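Local coordinates for protein shikimate dehydrogenase (NADP(+)) (Listeria monocytogenes, PDB 3TNL) that probably catalyses the reversible NADPH-linked reduction of 3-dehydroshikimate to shikimate, the fourth of seven steps to chorismate, precursor of the aromatic amino acids, at residues I40-T45 with Y69-V74; P53-E58 with D308-I313; N90-N95 with W300-M305. All blocks are in the same frame, centred on the assembly; numbering follows the deposited sequence. Where two conformers were deposited one is given.

Contact 1: residues I40-T45 with Y69-V74; sequences IGLIAT and YLAFEV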
ATOM      1  N   ILE B  40       3.564   2.904  -3.941  1.00 15.19           N
ATOM      2  CA  ILE B  40       4.916   3.359  -3.624  1.00 15.10           C
ATOM      3  C   ILE B  40       4.866   3.672  -2.121  1.00 15.64           C
ATOM      4  O   ILE B  40       3.961   4.368  -1.644  1.00 16.51           O
ATOM      5  CB  ILE B  40       5.324   4.618  -4.380  1.00 15.66           C
ATOM      6  CG1 ILE B  40       5.261   4.405  -5.883  1.00 15.81           C
ATOM      7  CG2 ILE B  40       6.758   5.009  -3.946  1.00 17.09           C
ATOM      8  CD1 ILE B  40       6.186   3.308  -6.425  1.00 17.95           C
ATOM      9  N   GLY B  41       5.804   3.115  -1.360  1.00 15.82           N
ATOM     10  CA  GLY B  41       5.835   3.322   0.085  1.00 16.49           C
ATOM     11  C   GLY B  41       6.808   4.379   0.570  1.00 15.42           C
ATOM     12  O   GLY B  41       7.597   4.955  -0.192  1.00 15.20           O
ATOM     13  N   LEU B  42       6.774   4.566   1.879  1.00 15.28           N
ATOM     14  CA  LEU B  42       7.683   5.447   2.625  1.00 14.07           C
ATOM     15  C   LEU B  42       7.798   4.776   3.990  1.00 15.34           C
ATOM     16  O   LEU B  42       6.790   4.648   4.698  1.00 15.95           O
ATOM     17  CB  LEU B  42       7.152   6.875   2.703  1.00 14.04           C
ATOM     18  CG  LEU B  42       7.843   7.783   3.748  1.00 15.87           C
ATOM     19  CD1 LEU B  42       9.341   7.898   3.501  1.00 16.66           C
ATOM     20  CD2 LEU B  42       7.238   9.163   3.747  1.00 18.14           C
ATOM     21  N   ILE B  43       8.998   4.357   4.360  1.00 15.06           N
ATOM     22  CA  ILE B  43       9.186   3.627   5.592  1.00 15.81           C
ATOM     23  C   ILE B  43      10.175   4.350   6.522  1.00 16.13           C
ATOM     24  O   ILE B  43      11.352   4.563   6.199  1.00 16.05           O
ATOM     25  CB  ILE B  43       9.558   2.130   5.321  1.00 15.46           C
ATOM     26  CG1 ILE B  43      10.785   2.004   4.444  1.00 15.31           C
ATOM     27  CG2 ILE B  43       8.388   1.429   4.582  1.00 17.07           C
ATOM     28  CD1 ILE B  43      11.241   0.541   4.283  1.00 17.35           C
ATOM     29  N   ALA B  44       9.673   4.694   7.709  1.00 16.83           N
ATOM     30  CA  ALA B  44      10.413   5.516   8.654  1.00 16.74           C
ATOM     31  C   ALA B  44       9.570   5.666   9.885  1.00 17.37           C
ATOM     32  O   ALA B  44       8.385   5.306   9.882  1.00 17.29           O
ATOM     33  CB  ALA B  44      10.637   6.910   8.041  1.00 16.43           C
ATOM     34  N   THR B  45      10.171   6.166  10.951  1.00 18.42           N
ATOM     35  CA  THR B  45       9.386   6.455  12.168  1.00 19.47           C
ATOM     36  C   THR B  45      10.160   7.463  13.003  1.00 20.98           C
ATOM     37  O   THR B  45      11.347   7.278  13.245  1.00 20.95           O
ATOM     38  CB  THR B  45       9.045   5.230  12.975  1.00 19.84           C
ATOM     39  OG1 THR B  45       8.170   5.618  14.042  1.00 24.46           O
ATOM     40  CG2 THR B  45      10.301   4.548  13.529  1.00 19.49           C
ATOM     41  N   TYR B  69       0.912   6.770  -3.024  1.00 16.20           N
ATOM     42  CA  TYR B  69       2.068   6.790  -2.130  1.00 15.99           C
ATOM     43  C   TYR B  69       1.545   6.835  -0.702  1.00 16.67           C
ATOM     44  O   TYR B  69       0.732   7.680  -0.337  1.00 17.15           O
ATOM     45  CB  TYR B  69       2.889   8.032  -2.455  1.00 17.75           C
ATOM     46  CG  TYR B  69       4.202   8.242  -1.764  1.00 14.91           C
ATOM     47  CD1 TYR B  69       4.264   8.601  -0.417  1.00 15.70           C
ATOM     48  CD2 TYR B  69       5.392   8.158  -2.463  1.00 16.09           C
ATOM     49  CE1 TYR B  69       5.461   8.875   0.204  1.00 14.08           C
ATOM     50  CE2 TYR B  69       6.626   8.391  -1.829  1.00 16.04           C
ATOM     51  CZ  TYR B  69       6.645   8.776  -0.508  1.00 15.08           C
ATOM     52  OH  TYR B  69       7.862   9.047   0.108  1.00 17.18           O
ATOM     53  N   LEU B  70       2.012   5.902   0.099  1.00 14.56           N
ATOM     54  CA  LEU B  70       1.620   5.785   1.507  1.00 16.29           C
ATOM     55  C   LEU B  70       2.832   5.638   2.422  1.00 14.90           C
ATOM     56  O   LEU B  70       3.859   5.086   2.034  1.00 16.42           O
ATOM     57  CB  LEU B  70       0.737   4.561   1.757  1.00 16.05           C
ATOM     58  CG  LEU B  70      -0.603   4.504   1.033  1.00 14.99           C
ATOM     59  CD1 LEU B  70      -1.247   3.121   1.282  1.00 17.68           C
ATOM     60  CD2 LEU B  70      -1.518   5.645   1.518  1.00 18.06           C
ATOM     61  N   ALA B  71       2.685   6.131   3.651  1.00 15.83           N
ATOM     62  CA  ALA B  71       3.697   6.029   4.681  1.00 16.05           C
ATOM     63  C   ALA B  71       3.322   4.920   5.647  1.00 15.47           C
ATOM     64  O   ALA B  71       2.153   4.642   5.902  1.00 16.01           O
ATOM     65  CB  ALA B  71       3.830   7.359   5.453  1.00 17.97           C
ATOM     66  N   PHE B  72       4.362   4.273   6.173  1.00 14.73           N
ATOM     67  CA  PHE B  72       4.272   3.203   7.206  1.00 15.92           C
ATOM     68  C   PHE B  72       5.293   3.472   8.306  1.00 16.17           C
ATOM     69  O   PHE B  72       6.438   3.802   8.020  1.00 16.64           O
ATOM     70  CB  PHE B  72       4.472   1.798   6.585  1.00 16.22           C
ATOM     71  CG  PHE B  72       3.549   1.544   5.431  1.00 14.73           C
ATOM     72  CD1 PHE B  72       2.260   1.114   5.650  1.00 16.59           C
ATOM     73  CD2 PHE B  72       3.957   1.769   4.138  1.00 16.82           C
ATOM     74  CE1 PHE B  72       1.376   0.927   4.594  1.00 17.18           C
ATOM     75  CE2 PHE B  72       3.067   1.624   3.074  1.00 15.73           C
ATOM     76  CZ  PHE B  72       1.772   1.180   3.309  1.00 17.70           C
ATOM     77  N   GLU B  73       4.881   3.304   9.570  1.00 18.37           N
ATOM     78  CA  GLU B  73       5.765   3.498  10.745  1.00 18.92           C
ATOM     79  C   GLU B  73       6.613   2.289  10.904  1.00 19.14           C
ATOM     80  O   GLU B  73       6.169   1.282  11.417  1.00 20.84           O
ATOM     81  CB  GLU B  73       4.928   3.740  12.003  1.00 19.61           C
ATOM     82  CG  GLU B  73       4.186   5.038  11.891  1.00 22.47           C
ATOM     83  CD  GLU B  73       3.271   5.358  13.039  1.00 32.21           C
ATOM     84  OE1 GLU B  73       2.530   4.461  13.494  1.00 37.87           O
ATOM     85  OE2 GLU B  73       3.258   6.540  13.450  1.00 33.35           O
ATOM     86  N   VAL B  74       7.840   2.417  10.440  1.00 17.27           N
ATOM     87  CA  VAL B  74       8.778   1.325  10.402  1.00 17.49           C
ATOM     88  C   VAL B  74      10.099   1.742  10.967  1.00 18.18           C
ATOM     89  O   VAL B  74      10.709   2.702  10.543  1.00 18.19           O
ATOM     90  CB  VAL B  74       8.969   0.881   8.924  1.00 17.79           C
ATOM     91  CG1 VAL B  74      10.042  -0.207   8.799  1.00 17.67           C
ATOM     92  CG2 VAL B  74       7.629   0.408   8.343  1.00 18.40           C
TER
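The ring of Tyr69 lies over the neighbouring strand and meets three successive residues of 40-45. With CG anti to the backbone N (chi1 -175°), the ring is carried across to its neighbour: Ile40 CG2 touches Tyr69 CD2 at 3.7 Å, the carbonyl oxygen of Gly41 sits over one ring face, and Leu42 CB comes obliquely to Tyr69 CE1 at 3.6 Å. A tyrosine suits this place because its flat hydrocarbon part packs on Ile40 and Leu42 while its hydroxyl, beside Leu42 CB, is hydrogen-bonded to Asn95 OD1. Leu42 CD2 lies 4.2 Å from Ala71 CB, whose small size suits the face they share.

On the other face, which Ile43 and Phe72 share, Gly41 CA lies at the edge of the Phe72 ring, near its plane; as a glycine it puts no side chain beside the ring. Val74 follows the end of its strand and meets Ile43 there, Ile43 CB to Val74 CB 3.9 Å, two beta-branched residues well suited to extended chain. Beneath the side chains the strands run parallel, 25° apart. Leu70 N donates to Ile40 O at 3.0 Å and Phe72 N to Leu42 O at 2.9 Å, both nearly in line with the carbonyl. Val74 N reaches Ala44 O at 3.0 Å from above the carbonyl plane, where the chain is leaving the sheet.

Together with helix 52-63 the two strands form a beta-alpha-beta unit of the substrate-binding domain. That helix covers the Tyr69 face, where His56 stacks on the Tyr69 ring; helix 79-88 packs on Ile43 and Val74, and Phe72 rests on Met89 of the second subunit. Strand 93-96 continues the sheet beyond strand 38-44.

Contact 2: residues P53-E58 with D308-I313; sequences PTMHNE and DYIKEI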
ATOM      1  N   PRO B  53       3.911  12.177   0.865  1.00 18.68           N
ATOM      2  CA  PRO B  53       2.773  11.548   0.191  1.00 17.18           C
ATOM      3  C   PRO B  53       1.947  12.545  -0.599  1.00 17.57           C
ATOM      4  O   PRO B  53       1.500  12.227  -1.704  1.00 18.79           O
ATOM      5  CB  PRO B  53       1.979  10.903   1.335  1.00 17.66           C
ATOM      6  CG  PRO B  53       3.020  10.608   2.340  1.00 17.80           C
ATOM      7  CD  PRO B  53       3.990  11.774   2.282  1.00 18.42           C
ATOM      8  N   THR B  54       1.753  13.740  -0.055  1.00 19.26           N
ATOM      9  CA  THR B  54       1.022  14.773  -0.768  1.00 20.97           C
ATOM     10  C   THR B  54       1.734  15.121  -2.081  1.00 20.25           C
ATOM     11  O   THR B  54       1.108  15.191  -3.138  1.00 20.41           O
ATOM     12  CB  THR B  54       0.836  15.992   0.128  1.00 20.62           C
ATOM     13  OG1 THR B  54      -0.013  15.632   1.226  1.00 23.59           O
ATOM     14  CG2 THR B  54       0.141  17.095  -0.649  1.00 19.10           C
ATOM     15  N   MET B  55       3.037  15.344  -2.026  1.00 18.71           N
ATOM     16  CA  MET B  55       3.806  15.624  -3.217  1.00 18.29           C
ATOM     17  C   MET B  55       3.615  14.548  -4.290  1.00 19.52           C
ATOM     18  O   MET B  55       3.262  14.865  -5.426  1.00 19.78           O
ATOM     19  CB  MET B  55       5.286  15.769  -2.867  1.00 19.62           C
ATOM     20  CG  MET B  55       6.242  15.717  -4.055  1.00 19.27           C
ATOM     21  SD  MET B  55       7.943  16.287  -3.726  1.00 24.97           S
ATOM     22  CE  MET B  55       8.446  15.138  -2.452  1.00 19.72           C
ATOM     23  N   HIS B  56       3.864  13.281  -3.956  1.00 18.11           N
ATOM     24  CA  HIS B  56       3.792  12.252  -4.992  1.00 16.73           C
ATOM     25  C   HIS B  56       2.376  11.950  -5.451  1.00 17.85           C
ATOM     26  O   HIS B  56       2.150  11.746  -6.640  1.00 17.64           O
ATOM     27  CB  HIS B  56       4.543  10.986  -4.562  1.00 16.29           C
ATOM     28  CG  HIS B  56       6.015  11.204  -4.487  1.00 16.21           C
ATOM     29  ND1 HIS B  56       6.790  11.377  -5.621  1.00 19.33           N
ATOM     30  CD2 HIS B  56       6.839  11.370  -3.429  1.00 17.94           C
ATOM     31  CE1 HIS B  56       8.034  11.612  -5.252  1.00 19.78           C
ATOM     32  NE2 HIS B  56       8.098  11.592  -3.931  1.00 18.36           N
ATOM     33  N   ASN B  57       1.416  11.938  -4.536  1.00 18.25           N
ATOM     34  CA  ASN B  57       0.032  11.683  -4.952  1.00 18.71           C
ATOM     35  C   ASN B  57      -0.508  12.785  -5.869  1.00 19.63           C
ATOM     36  O   ASN B  57      -1.199  12.519  -6.840  1.00 21.16           O
ATOM     37  CB  ASN B  57      -0.860  11.450  -3.727  1.00 18.03           C
ATOM     38  CG  ASN B  57      -0.613  10.115  -3.111  1.00 17.44           C
ATOM     39  OD1 ASN B  57      -0.442   9.154  -3.837  1.00 18.64           O
ATOM     40  ND2 ASN B  57      -0.572  10.044  -1.781  1.00 17.26           N
ATOM     41  N   GLU B  58      -0.162  14.021  -5.569  1.00 18.38           N
ATOM     42  CA  GLU B  58      -0.569  15.145  -6.441  1.00 18.84           C
ATOM     43  C   GLU B  58       0.101  14.988  -7.805  1.00 20.81           C
ATOM     44  O   GLU B  58      -0.537  15.231  -8.836  1.00 21.40           O
ATOM     45  CB  GLU B  58      -0.242  16.493  -5.802  1.00 20.92           C
ATOM     46  CG  GLU B  58      -1.129  16.820  -4.605  1.00 20.99           C
ATOM     47  CD  GLU B  58      -2.539  17.237  -4.960  1.00 27.95           C
ATOM     48  OE1 GLU B  58      -3.393  17.187  -4.059  1.00 28.23           O
ATOM     49  OE2 GLU B  58      -2.786  17.644  -6.115  1.00 31.49           O
ATOM     50  N   ASP B 308       7.176  22.558 -10.837  0.50 28.98           N
ATOM     51  CA  ASP B 308       6.552  23.862 -10.668  0.50 30.04           C
ATOM     52  C   ASP B 308       5.104  23.696 -10.202  0.50 29.53           C
ATOM     53  O   ASP B 308       4.631  24.432  -9.329  0.50 29.26           O
ATOM     54  CB  ASP B 308       6.602  24.641 -11.977  0.50 30.92           C
ATOM     55  CG  ASP B 308       8.028  24.914 -12.447  0.50 33.81           C
ATOM     56  OD1 ASP B 308       8.966  24.790 -11.633  0.50 38.55           O
ATOM     57  OD2 ASP B 308       8.210  25.264 -13.633  0.50 36.07           O
ATOM     58  N   TYR B 309       4.412  22.714 -10.777  1.00 29.51           N
ATOM     59  CA  TYR B 309       3.028  22.426 -10.407  1.00 28.72           C
ATOM     60  C   TYR B 309       2.980  22.017  -8.936  1.00 26.58           C
ATOM     61  O   TYR B 309       2.164  22.530  -8.183  1.00 25.08           O
ATOM     62  CB  TYR B 309       2.420  21.355 -11.322  1.00 28.17           C
ATOM     63  CG  TYR B 309       1.072  20.839 -10.861  1.00 27.88           C
ATOM     64  CD1 TYR B 309       0.977  19.671 -10.082  1.00 26.91           C
ATOM     65  CD2 TYR B 309      -0.101  21.515 -11.180  1.00 28.98           C
ATOM     66  CE1 TYR B 309      -0.251  19.191  -9.647  1.00 28.95           C
ATOM     67  CE2 TYR B 309      -1.343  21.045 -10.748  1.00 28.87           C
ATOM     68  CZ  TYR B 309      -1.405  19.887  -9.976  1.00 29.59           C
ATOM     69  OH  TYR B 309      -2.620  19.420  -9.553  1.00 30.96           O
ATOM     70  N   ILE B 310       3.874  21.108  -8.523  1.00 24.39           N
ATOM     71  CA  ILE B 310       3.918  20.669  -7.135  1.00 25.30           C
ATOM     72  C   ILE B 310       4.253  21.827  -6.174  1.00 25.51           C
ATOM     73  O   ILE B 310       3.640  21.965  -5.111  1.00 27.11           O
ATOM     74  CB  ILE B 310       4.919  19.474  -6.959  1.00 24.31           C
ATOM     75  CG1 ILE B 310       4.429  18.260  -7.761  1.00 26.18           C
ATOM     76  CG2 ILE B 310       5.117  19.104  -5.478  1.00 27.55           C
ATOM     77  CD1 ILE B 310       2.983  17.776  -7.409  1.00 22.11           C
ATOM     78  N   LYS B 311       5.219  22.655  -6.539  1.00 26.31           N
ATOM     79  CA  LYS B 311       5.580  23.776  -5.685  1.00 27.77           C
ATOM     80  C   LYS B 311       4.371  24.669  -5.443  1.00 28.92           C
ATOM     81  O   LYS B 311       4.149  25.133  -4.332  1.00 28.08           O
ATOM     82  CB  LYS B 311       6.709  24.608  -6.304  1.00 28.78           C
ATOM     83  CG  LYS B 311       7.182  25.745  -5.410  1.00 31.23           C
ATOM     84  CD  LYS B 311       8.462  26.410  -5.922  1.00 37.17           C
ATOM     85  CE  LYS B 311       8.261  27.108  -7.249  1.00 43.46           C
ATOM     86  NZ  LYS B 311       9.503  27.821  -7.681  1.00 48.65           N
ATOM     87  N   GLU B 312       3.585  24.900  -6.489  1.00 30.25           N
ATOM     88  CA  GLU B 312       2.392  25.737  -6.367  1.00 32.87           C
ATOM     89  C   GLU B 312       1.298  25.120  -5.472  1.00 33.76           C
ATOM     90  O   GLU B 312       0.616  25.842  -4.746  1.00 34.69           O
ATOM     91  CB  GLU B 312       1.825  26.080  -7.751  1.00 34.24           C
ATOM     92  CG  GLU B 312       0.576  26.987  -7.728  1.00 40.70           C
ATOM     93  CD  GLU B 312       0.805  28.384  -7.104  1.00 50.27           C
ATOM     94  OE1 GLU B 312       1.972  28.834  -6.979  1.00 55.66           O
ATOM     95  OE2 GLU B 312      -0.205  29.046  -6.761  1.00 55.44           O
ATOM     96  N   ILE B 313       1.115  23.804  -5.528  0.50 34.01           N
ATOM     97  CA  ILE B 313       0.089  23.176  -4.686  0.50 34.78           C
ATOM     98  C   ILE B 313       0.538  23.080  -3.225  0.50 35.07           C
ATOM     99  O   ILE B 313      -0.299  23.069  -2.332  0.50 35.29           O
ATOM    100  CB  ILE B 313      -0.413  21.810  -5.237  0.50 34.50           C
ATOM    101  CG1 ILE B 313       0.706  20.774  -5.296  0.50 34.82           C
ATOM    102  CG2 ILE B 313      -1.043  21.988  -6.599  0.50 36.01           C
ATOM    103  CD1 ILE B 313       1.107  20.214  -3.940  0.50 33.95           C
TER
HETATM  104  O   HOH W   1      -2.698  17.025  -8.669  1.00 27.32           O
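Helix segments 53-58 and 308-313 cross at 131° with their axes 10.1 Å apart, and the backbones come nearest at Met55 and Ile310. Ile310 points at the other helix and fills the middle of the contact with two branches. Its CG2 meets Met55 CG at 3.8 Å, the two side chains crossing at about a right angle, while Ile310 CD1 lies 3.5 Å from the backbone oxygen of Met55 and 3.8 Å from Glu58 CB. A branched aliphatic residue can thus touch two successive turns at once.

Glu58 is used at both ends. Its CB packs on Ile310, and the bend at chi2 (-75°) turns the carboxylate aside. One water joins both the backbone oxygen and the carboxylate of Glu58 to Tyr309: it donates to Glu58 O at 2.8 Å and to Glu58 OE2 at 2.6 Å, and accepts from Tyr309 OH at 2.6 Å, lying in the plane of the ring at its edge. Tyrosine suits the spot, its long ring carrying a hydroxyl to that water.

The other carboxylate oxygen, Glu58 OE1, accepts from the backbone N of Thr30 and Glu31 of the second subunit. The contact seats the C-terminal helix 307-313 on helix 52-63 of the beta-alpha-beta unit, which starts at the shikimate-binding Ser52. Helix 286-301 packs beside both segments, Met289 against Met55 and Leu290 against Ile310, and strand 67-73 lies along helix 52-63 at Pro53 and Asn57.

Contact 3: residues N90-N95 with W300-M305; sequences NLRGWN and WTHKEM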
ATOM      1  N   ASN B  90       5.479  -7.163  -4.626  1.00 17.32           N
ATOM      2  CA  ASN B  90       5.980  -6.629  -5.901  1.00 18.04           C
ATOM      3  C   ASN B  90       5.859  -5.108  -6.012  1.00 17.03           C
ATOM      4  O   ASN B  90       5.537  -4.586  -7.073  1.00 17.73           O
ATOM      5  CB  ASN B  90       5.279  -7.283  -7.104  1.00 18.57           C
ATOM      6  CG  ASN B  90       6.086  -7.154  -8.386  1.00 25.56           C
ATOM      7  OD1 ASN B  90       7.322  -7.138  -8.343  1.00 30.43           O
ATOM      8  ND2 ASN B  90       5.405  -7.096  -9.527  1.00 31.99           N
ATOM      9  N   LEU B  91       6.123  -4.389  -4.922  1.00 16.04           N
ATOM     10  CA  LEU B  91       6.111  -2.925  -4.998  1.00 15.87           C
ATOM     11  C   LEU B  91       7.187  -2.430  -5.948  1.00 14.65           C
ATOM     12  O   LEU B  91       8.308  -2.933  -5.966  1.00 16.65           O
ATOM     13  CB  LEU B  91       6.352  -2.264  -3.647  1.00 16.68           C
ATOM     14  CG  LEU B  91       5.299  -2.432  -2.558  1.00 21.85           C
ATOM     15  CD1 LEU B  91       5.453  -1.216  -1.600  1.00 19.03           C
ATOM     16  CD2 LEU B  91       3.892  -2.582  -3.077  1.00 22.27           C
ATOM     17  N   ARG B  92       6.827  -1.419  -6.730  1.00 13.82           N
ATOM     18  CA  ARG B  92       7.796  -0.824  -7.658  1.00 15.25           C
ATOM     19  C   ARG B  92       8.926  -0.083  -6.920  1.00 14.98           C
ATOM     20  O   ARG B  92      10.065  -0.015  -7.401  1.00 15.82           O
ATOM     21  CB  ARG B  92       7.066   0.164  -8.546  1.00 14.77           C
ATOM     22  CG  ARG B  92       7.961   0.997  -9.460  1.00 16.45           C
ATOM     23  CD  ARG B  92       8.861   0.163 -10.371  1.00 16.73           C
ATOM     24  NE  ARG B  92       9.634   1.025 -11.240  1.00 16.79           N
ATOM     25  CZ  ARG B  92      10.678   0.620 -11.959  1.00 17.64           C
ATOM     26  NH1 ARG B  92      11.331   1.498 -12.704  1.00 20.26           N
ATOM     27  NH2 ARG B  92      11.104  -0.644 -11.930  1.00 17.19           N
ATOM     28  N   GLY B  93       8.632   0.482  -5.755  1.00 14.97           N
ATOM     29  CA  GLY B  93       9.625   1.213  -5.004  1.00 16.07           C
ATOM     30  C   GLY B  93       9.084   1.861  -3.755  1.00 14.86           C
ATOM     31  O   GLY B  93       7.903   1.717  -3.441  1.00 15.56           O
ATOM     32  N   TRP B  94       9.973   2.529  -3.030  1.00 15.15           N
ATOM     33  CA  TRP B  94       9.627   3.219  -1.808  1.00 14.75           C
ATOM     34  C   TRP B  94      10.754   4.154  -1.393  1.00 15.73           C
ATOM     35  O   TRP B  94      11.907   4.009  -1.857  1.00 15.69           O
ATOM     36  CB  TRP B  94       9.369   2.223  -0.666  1.00 15.49           C
ATOM     37  CG  TRP B  94      10.454   1.237  -0.319  1.00 16.25           C
ATOM     38  CD1 TRP B  94      11.384   1.381   0.636  1.00 14.91           C
ATOM     39  CD2 TRP B  94      10.643  -0.079  -0.870  1.00 14.43           C
ATOM     40  NE1 TRP B  94      12.174   0.254   0.724  1.00 15.25           N
ATOM     41  CE2 TRP B  94      11.727  -0.656  -0.191  1.00 14.84           C
ATOM     42  CE3 TRP B  94      10.002  -0.824  -1.877  1.00 15.64           C
ATOM     43  CZ2 TRP B  94      12.186  -1.931  -0.475  1.00 16.04           C
ATOM     44  CZ3 TRP B  94      10.479  -2.079  -2.163  1.00 15.26           C
ATOM     45  CH2 TRP B  94      11.563  -2.619  -1.458  1.00 16.72           C
ATOM     46  N   ASN B  95      10.387   5.158  -0.602  1.00 15.70           N
ATOM     47  CA  ASN B  95      11.353   6.010   0.069  1.00 15.78           C
ATOM     48  C   ASN B  95      11.655   5.417   1.458  1.00 16.00           C
ATOM     49  O   ASN B  95      10.852   4.663   2.038  1.00 15.67           O
ATOM     50  CB  ASN B  95      10.865   7.432   0.238  1.00 15.14           C
ATOM     51  CG  ASN B  95      11.059   8.296  -0.984  1.00 15.06           C
ATOM     52  OD1 ASN B  95      10.166   9.066  -1.309  1.00 16.24           O
ATOM     53  ND2 ASN B  95      12.232   8.224  -1.631  1.00 16.70           N
ATOM     54  N   TRP B 300      11.081   5.729 -10.257  1.00 16.05           N
ATOM     55  CA  TRP B 300       9.969   4.791 -10.183  1.00 15.74           C
ATOM     56  C   TRP B 300       9.120   4.711 -11.435  1.00 15.41           C
ATOM     57  O   TRP B 300       8.773   3.613 -11.882  1.00 17.55           O
ATOM     58  CB  TRP B 300       9.026   5.117  -9.023  1.00 15.36           C
ATOM     59  CG  TRP B 300       9.695   5.092  -7.642  1.00 14.23           C
ATOM     60  CD1 TRP B 300      10.587   4.190  -7.168  1.00 14.40           C
ATOM     61  CD2 TRP B 300       9.480   6.028  -6.583  1.00 14.93           C
ATOM     62  NE1 TRP B 300      10.943   4.517  -5.901  1.00 15.56           N
ATOM     63  CE2 TRP B 300      10.297   5.655  -5.520  1.00 16.40           C
ATOM     64  CE3 TRP B 300       8.693   7.179  -6.469  1.00 14.96           C
ATOM     65  CZ2 TRP B 300      10.336   6.367  -4.322  1.00 15.72           C
ATOM     66  CZ3 TRP B 300       8.742   7.902  -5.279  1.00 17.08           C
ATOM     67  CH2 TRP B 300       9.535   7.483  -4.234  1.00 15.06           C
ATOM     68  N   THR B 301       8.758   5.880 -11.955  1.00 16.05           N
ATOM     69  CA  THR B 301       7.778   5.998 -13.065  1.00 16.90           C
ATOM     70  C   THR B 301       8.320   6.181 -14.453  1.00 17.70           C
ATOM     71  O   THR B 301       7.591   5.973 -15.430  1.00 19.01           O
ATOM     72  CB  THR B 301       6.810   7.180 -12.812  1.00 18.49           C
ATOM     73  OG1 THR B 301       7.495   8.426 -13.044  1.00 18.01           O
ATOM     74  CG2 THR B 301       6.191   7.142 -11.384  1.00 16.61           C
ATOM     75  N   HIS B 302       9.561   6.633 -14.561  1.00 17.80           N
ATOM     76  CA  HIS B 302      10.186   6.930 -15.831  1.00 18.51           C
ATOM     77  C   HIS B 302       9.414   7.989 -16.581  1.00 20.24           C
ATOM     78  O   HIS B 302       9.377   8.015 -17.823  1.00 21.76           O
ATOM     79  CB  HIS B 302      10.538   5.661 -16.622  1.00 20.28           C
ATOM     80  CG  HIS B 302      11.648   4.913 -15.980  1.00 20.98           C
ATOM     81  ND1 HIS B 302      12.961   5.308 -16.105  1.00 26.02           N
ATOM     82  CD2 HIS B 302      11.645   3.887 -15.102  1.00 20.95           C
ATOM     83  CE1 HIS B 302      13.720   4.526 -15.358  1.00 24.81           C
ATOM     84  NE2 HIS B 302      12.951   3.649 -14.753  1.00 23.26           N
ATOM     85  N   LYS B 303       8.820   8.879 -15.781  1.00 19.50           N
ATOM     86  CA  LYS B 303       8.203  10.084 -16.276  1.00 21.05           C
ATOM     87  C   LYS B 303       8.724  11.227 -15.409  1.00 22.58           C
ATOM     88  O   LYS B 303       9.098  11.044 -14.273  1.00 21.83           O
ATOM     89  CB  LYS B 303       6.707   9.992 -16.301  1.00 22.81           C
ATOM     90  CG  LYS B 303       6.269   8.848 -17.224  1.00 25.86           C
ATOM     91  CD  LYS B 303       4.893   9.014 -17.738  1.00 27.50           C
ATOM     92  CE  LYS B 303       4.515   7.832 -18.620  1.00 27.21           C
ATOM     93  NZ  LYS B 303       3.252   8.021 -19.354  1.00 34.04           N
ATOM     94  N   GLU B 304       8.786  12.406 -16.003  1.00 25.69           N
ATOM     95  CA  GLU B 304       9.274  13.589 -15.323  1.00 25.16           C
ATOM     96  C   GLU B 304       8.207  14.181 -14.411  1.00 23.89           C
ATOM     97  O   GLU B 304       7.085  14.421 -14.852  1.00 25.92           O
ATOM     98  CB  GLU B 304       9.650  14.627 -16.399  1.00 27.54           C
ATOM     99  CG  GLU B 304      10.259  15.900 -15.877  1.00 28.92           C
ATOM    100  CD  GLU B 304      10.767  16.810 -16.989  1.00 35.34           C
ATOM    101  OE1 GLU B 304      10.461  16.562 -18.179  1.00 35.63           O
ATOM    102  OE2 GLU B 304      11.470  17.783 -16.655  1.00 42.06           O
ATOM    103  N   MET B 305       8.557  14.456 -13.148  1.00 22.75           N
ATOM    104  CA  MET B 305       7.629  15.112 -12.205  1.00 22.46           C
ATOM    105  C   MET B 305       7.453  16.571 -12.572  1.00 25.79           C
ATOM    106  O   MET B 305       8.427  17.215 -12.891  1.00 26.72           O
ATOM    107  CB  MET B 305       8.171  15.060 -10.751  1.00 22.19           C
ATOM    108  CG  MET B 305       7.391  15.960  -9.748  1.00 25.95           C
ATOM    109  SD  MET B 305       8.040  16.048  -8.032  1.00 33.49           S
ATOM    110  CE  MET B 305       7.735  14.469  -7.678  1.00 22.86           C
TER
HETATM  111  O   HOH W   2      13.515   0.616 -14.435  1.00 21.13           O
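Arg92 and Trp300 meet because chi1 of Arg92 (173°) sends CG away from the backbone nitrogen and the chain then bends at chi2 (56°), bringing the guanidinium to the end of the helix. There Arg92 NE donates to Trp300 O at 2.8 Å, on a lone pair in the carbonyl plane, and NH1 adds a weak bond to the same oxygen. Arginine suits a helix end, where a carbonyl needs a donor. Its NH1 also shares a water with His302, the water accepting from Arg92 NH1 at 2.9 Å and lying 3.1 Å from His302 NE2.

The Trp300 indole lies along the strand. Gly93 CA is 3.7 Å from Trp300 NE1; glycine suits the place, letting the backbone lie directly beside the indole. At the far edge Asn95 OD1, hydrogen-bonded to Tyr69 OH, comes to 3.4 Å from Trp300 CH2, the amide plane turned 62° from the rings.

Second partners lie on strand 123-127: Arg92 NH2 forms a salt bridge with Asp127, and Trp300 NE1 donates to Val124 O. Strand 93-96 lies between strands 38-44 and 123-127 in the mixed sheet, and the end of helix 286-301 packs on it.

Overall arrangement
The three contacts form one connected region of the substrate-binding domain, their centres 14 to 18 Å apart. Contacts 1 and 3 share the mixed sheet, where strands 38-44 and 93-96 are neighbours, while contacts 1 and 2 share the beta-alpha-beta unit through helix 52-63. Tyr69, His56, Asn95 and Trp300 bring all three together. Along the chain the segments of contacts 1 and 2 alternate, contact 1 closes before contact 3 opens, and contact 2 encloses contact 3. In contacts 2 and 3 the chain returns from the NAD-binding Rossmann domain, so its C-terminal segments pack near the shikimate-binding residue Ser52. Contacts 1 and 2 both touch the second subunit, and contact 3 reaches it through Leu91.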